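PDB 4FHO: internalin C2 from Listeria monocytogenes serotype 4b str. F2365, which probably takes part in adhesion to or invasion of host cells, as a leucine-rich-repeat protein of the internalin family. Local coordinates for residues Asn170-Leu175 and Thr182-Asp187. Sequence-based numbering, arbitrary orientation.
Sequences NDLTPL and TTLRAD. With SO4 (sulfate ion), chain C.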
ATOM      1  N   ASN A 170     -13.373  -0.113  15.245  1.00 72.96           N
ATOM      2  CA  ASN A 170     -14.504   0.391  16.066  1.00 71.46           C
ATOM      3  C   ASN A 170     -14.516   1.889  16.373  1.00 76.25           C
ATOM      4  O   ASN A 170     -15.448   2.365  17.031  1.00 81.47           O
ATOM      5  CB  ASN A 170     -14.641  -0.432  17.372  1.00 82.46           C
ATOM      6  CG  ASN A 170     -13.539  -0.147  18.387  1.00 79.77           C
ATOM      7  OD1 ASN A 170     -12.609  -0.918  18.535  1.00 85.37           O
ATOM      8  ND2 ASN A 170     -13.675   0.950  19.120  1.00 94.75           N
ATOM      9  N   ASP A 171     -13.502   2.620  15.912  1.00 79.76           N
ATOM     10  CA  ASP A 171     -13.327   4.029  16.257  1.00 87.43           C
ATOM     11  C   ASP A 171     -12.812   4.762  15.016  1.00 82.89           C
ATOM     12  O   ASP A 171     -11.734   4.449  14.531  1.00 77.93           O
ATOM     13  CB  ASP A 171     -12.333   4.127  17.436  1.00 83.22           C
ATOM     14  CG  ASP A 171     -12.362   5.474  18.152  1.00 90.04           C
ATOM     15  OD1 ASP A 171     -12.903   6.472  17.625  1.00 89.21           O
ATOM     16  OD2 ASP A 171     -11.826   5.528  19.276  1.00101.95           O
ATOM     17  N   LEU A 172     -13.590   5.714  14.507  1.00 77.43           N
ATOM     18  CA  LEU A 172     -13.185   6.547  13.361  1.00 76.27           C
ATOM     19  C   LEU A 172     -12.589   7.904  13.758  1.00 72.95           C
ATOM     20  O   LEU A 172     -12.260   8.718  12.887  1.00 78.37           O
ATOM     21  CB  LEU A 172     -14.365   6.739  12.406  1.00 75.31           C
ATOM     22  CG  LEU A 172     -14.949   5.491  11.728  1.00 75.52           C
ATOM     23  CD1 LEU A 172     -16.103   5.905  10.825  1.00 76.49           C
ATOM     24  CD2 LEU A 172     -13.897   4.712  10.939  1.00 71.06           C
ATOM     25  N   THR A 173     -12.427   8.143  15.060  1.00 79.66           N
ATOM     26  CA  THR A 173     -11.822   9.377  15.578  1.00 83.10           C
ATOM     27  C   THR A 173     -10.461   9.742  14.958  1.00 79.41           C
ATOM     28  O   THR A 173     -10.262  10.911  14.632  1.00 80.58           O
ATOM     29  CB  THR A 173     -11.756   9.365  17.123  1.00 93.54           C
ATOM     30  OG1 THR A 173     -13.086   9.194  17.631  1.00 87.55           O
ATOM     31  CG2 THR A 173     -11.167  10.665  17.672  1.00 98.63           C
ATOM     32  N   PRO A 174      -9.575   8.748  14.685  1.00 76.55           N
ATOM     33  CA  PRO A 174      -8.321   9.069  13.974  1.00 78.56           C
ATOM     34  C   PRO A 174      -8.467   9.689  12.579  1.00 73.64           C
ATOM     35  O   PRO A 174      -7.525  10.293  12.100  1.00 83.13           O
ATOM     36  CB  PRO A 174      -7.613   7.714  13.887  1.00 79.93           C
ATOM     37  CG  PRO A 174      -8.109   6.977  15.075  1.00 82.67           C
ATOM     38  CD  PRO A 174      -9.562   7.348  15.144  1.00 76.23           C
ATOM     39  N   LEU A 175      -9.636   9.557  11.954  1.00 77.38           N
ATOM     40  CA  LEU A 175      -9.900  10.137  10.635  1.00 82.65           C
ATOM     41  C   LEU A 175     -10.334  11.614  10.646  1.00 81.45           C
ATOM     42  O   LEU A 175     -10.420  12.207   9.570  1.00 80.76           O
ATOM     43  CB  LEU A 175     -10.946   9.292   9.885  1.00 78.07           C
ATOM     44  CG  LEU A 175     -10.728   7.778   9.821  1.00 79.36           C
ATOM     45  CD1 LEU A 175     -11.799   7.164   8.921  1.00 80.00           C
ATOM     46  CD2 LEU A 175      -9.322   7.425   9.336  1.00 73.50           C
ATOM     47  N   THR A 182     -12.007  12.051  -0.058  1.00 72.95           N
ATOM     48  CA  THR A 182     -13.209  11.965  -0.891  1.00 69.38           C
ATOM     49  C   THR A 182     -13.897  10.590  -0.845  1.00 69.44           C
ATOM     50  O   THR A 182     -15.108  10.519  -1.084  1.00 75.65           O
ATOM     51  CB  THR A 182     -12.916  12.370  -2.350  1.00 75.96           C
ATOM     52  OG1 THR A 182     -11.773  11.655  -2.829  1.00 67.47           O
ATOM     53  CG2 THR A 182     -12.649  13.863  -2.445  1.00 71.69           C
ATOM     54  N   THR A 183     -13.153   9.518  -0.549  1.00 62.21           N
ATOM     55  CA  THR A 183     -13.717   8.174  -0.425  1.00 63.91           C
ATOM     56  C   THR A 183     -13.285   7.519   0.878  1.00 63.41           C
ATOM     57  O   THR A 183     -12.078   7.457   1.187  1.00 61.62           O
ATOM     58  CB  THR A 183     -13.314   7.288  -1.614  1.00 65.93           C
ATOM     59  OG1 THR A 183     -13.758   7.898  -2.831  1.00 64.77           O
ATOM     60  CG2 THR A 183     -13.906   5.879  -1.481  1.00 64.68           C
ATOM     61  N   LEU A 184     -14.274   7.065   1.651  1.00 62.90           N
ATOM     62  CA  LEU A 184     -14.053   6.194   2.794  1.00 63.10           C
ATOM     63  C   LEU A 184     -14.867   4.945   2.548  1.00 67.40           C
ATOM     64  O   LEU A 184     -16.089   5.004   2.533  1.00 70.74           O
ATOM     65  CB  LEU A 184     -14.467   6.828   4.119  1.00 62.35           C
ATOM     66  CG  LEU A 184     -14.307   5.932   5.360  1.00 65.60           C
ATOM     67  CD1 LEU A 184     -12.844   5.549   5.573  1.00 70.52           C
ATOM     68  CD2 LEU A 184     -14.866   6.584   6.613  1.00 67.17           C
ATOM     69  N   ARG A 185     -14.185   3.814   2.373  1.00 57.25           N
ATOM     70  CA  ARG A 185     -14.836   2.522   2.240  1.00 54.47           C
ATOM     71  C   ARG A 185     -14.540   1.712   3.489  1.00 62.04           C
ATOM     72  O   ARG A 185     -13.380   1.396   3.756  1.00 59.59           O
ATOM     73  CB  ARG A 185     -14.347   1.815   0.995  1.00 58.71           C
ATOM     74  CG  ARG A 185     -14.898   2.443  -0.270  1.00 62.33           C
ATOM     75  CD  ARG A 185     -14.426   1.654  -1.457  1.00 65.24           C
ATOM     76  NE  ARG A 185     -15.046   2.119  -2.685  1.00 70.42           N
ATOM     77  CZ  ARG A 185     -14.927   1.519  -3.866  1.00 70.70           C
ATOM     78  NH1 ARG A 185     -14.187   0.411  -4.023  1.00 77.81           N
ATOM     79  NH2 ARG A 185     -15.538   2.046  -4.913  1.00 68.61           N
ATOM     80  N   ALA A 186     -15.587   1.410   4.258  1.00 60.82           N
ATOM     81  CA  ALA A 186     -15.461   0.777   5.571  1.00 60.44           C
ATOM     82  C   ALA A 186     -16.538  -0.274   5.845  1.00 56.94           C
ATOM     83  O   ALA A 186     -16.905  -0.483   7.004  1.00 63.25           O
ATOM     84  CB  ALA A 186     -15.448   1.845   6.657  1.00 57.54           C
ATOM     85  N   ASP A 187     -16.974  -0.987   4.791  1.00 58.86           N
ATOM     86  CA  ASP A 187     -17.970  -2.074   4.945  1.00 58.32           C
ATOM     87  C   ASP A 187     -17.397  -3.194   5.834  1.00 64.77           C
ATOM     88  O   ASP A 187     -16.244  -3.551   5.675  1.00 61.06           O
ATOM     89  CB  ASP A 187     -18.374  -2.698   3.593  1.00 65.28           C
ATOM     90  CG  ASP A 187     -19.223  -1.770   2.716  1.00 67.59           C
ATOM     91  OD1 ASP A 187     -19.719  -0.738   3.202  1.00 71.62           O
ATOM     92  OD2 ASP A 187     -19.426  -2.093   1.519  1.00 62.08           O
TER
HETATM   93  S   SO4 C 600     -13.933  -0.620  -7.427  1.00119.31           S
HETATM   94  O1  SO4 C 600     -15.159  -1.300  -7.925  1.00 93.03           O
HETATM   95  O2  SO4 C 600     -13.463  -1.290  -6.191  1.00 91.94           O
HETATM   96  O3  SO4 C 600     -12.855  -0.672  -8.449  1.00105.02           O
HETATM   97  O4  SO4 C 600     -14.254   0.797  -7.138  1.00 88.62           O
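L184 and L175 meet tip to tip. The L184 CB already heads for 170-175; CG, anti to the backbone N (chi1 178°), carries on in that direction, and chi2 near 62° spreads the two methyls. L184 CD1 lies 3.9 Å from L175 CD1, and L184 CD2 is as near, so the single tip of L175 sits against the fork of L184. More loosely, L184 CD2 is 4.4 Å from L172 CD1.

This is the interior of a leucine-rich-repeat solenoid: strand 183-185 belongs to its parallel sheet, and the turn at 173-175 lies across the core from it. L175 also touches L162 of the preceding strand, and L184 touches L197 in the next loop. At the entry to the 3-10 segment, D171 OD1 accepts from T173 N (3.1 Å), an Asx turn, 38° out of the carboxylate plane, and from T173 OG1 (2.7 Å) through its syn lone pair; L175 N bonds to L172 O.

On the sheet's other face R185 extends from CG to NE, and a sulfate, probably from the crystallisation liquor, lies at its guanidinium edge. R185 NH1 donates to sulfate O2 at 2.8 Å and R185 NH2 to sulfate O4 at 2.9 Å, while NE is salt-bridged to E205.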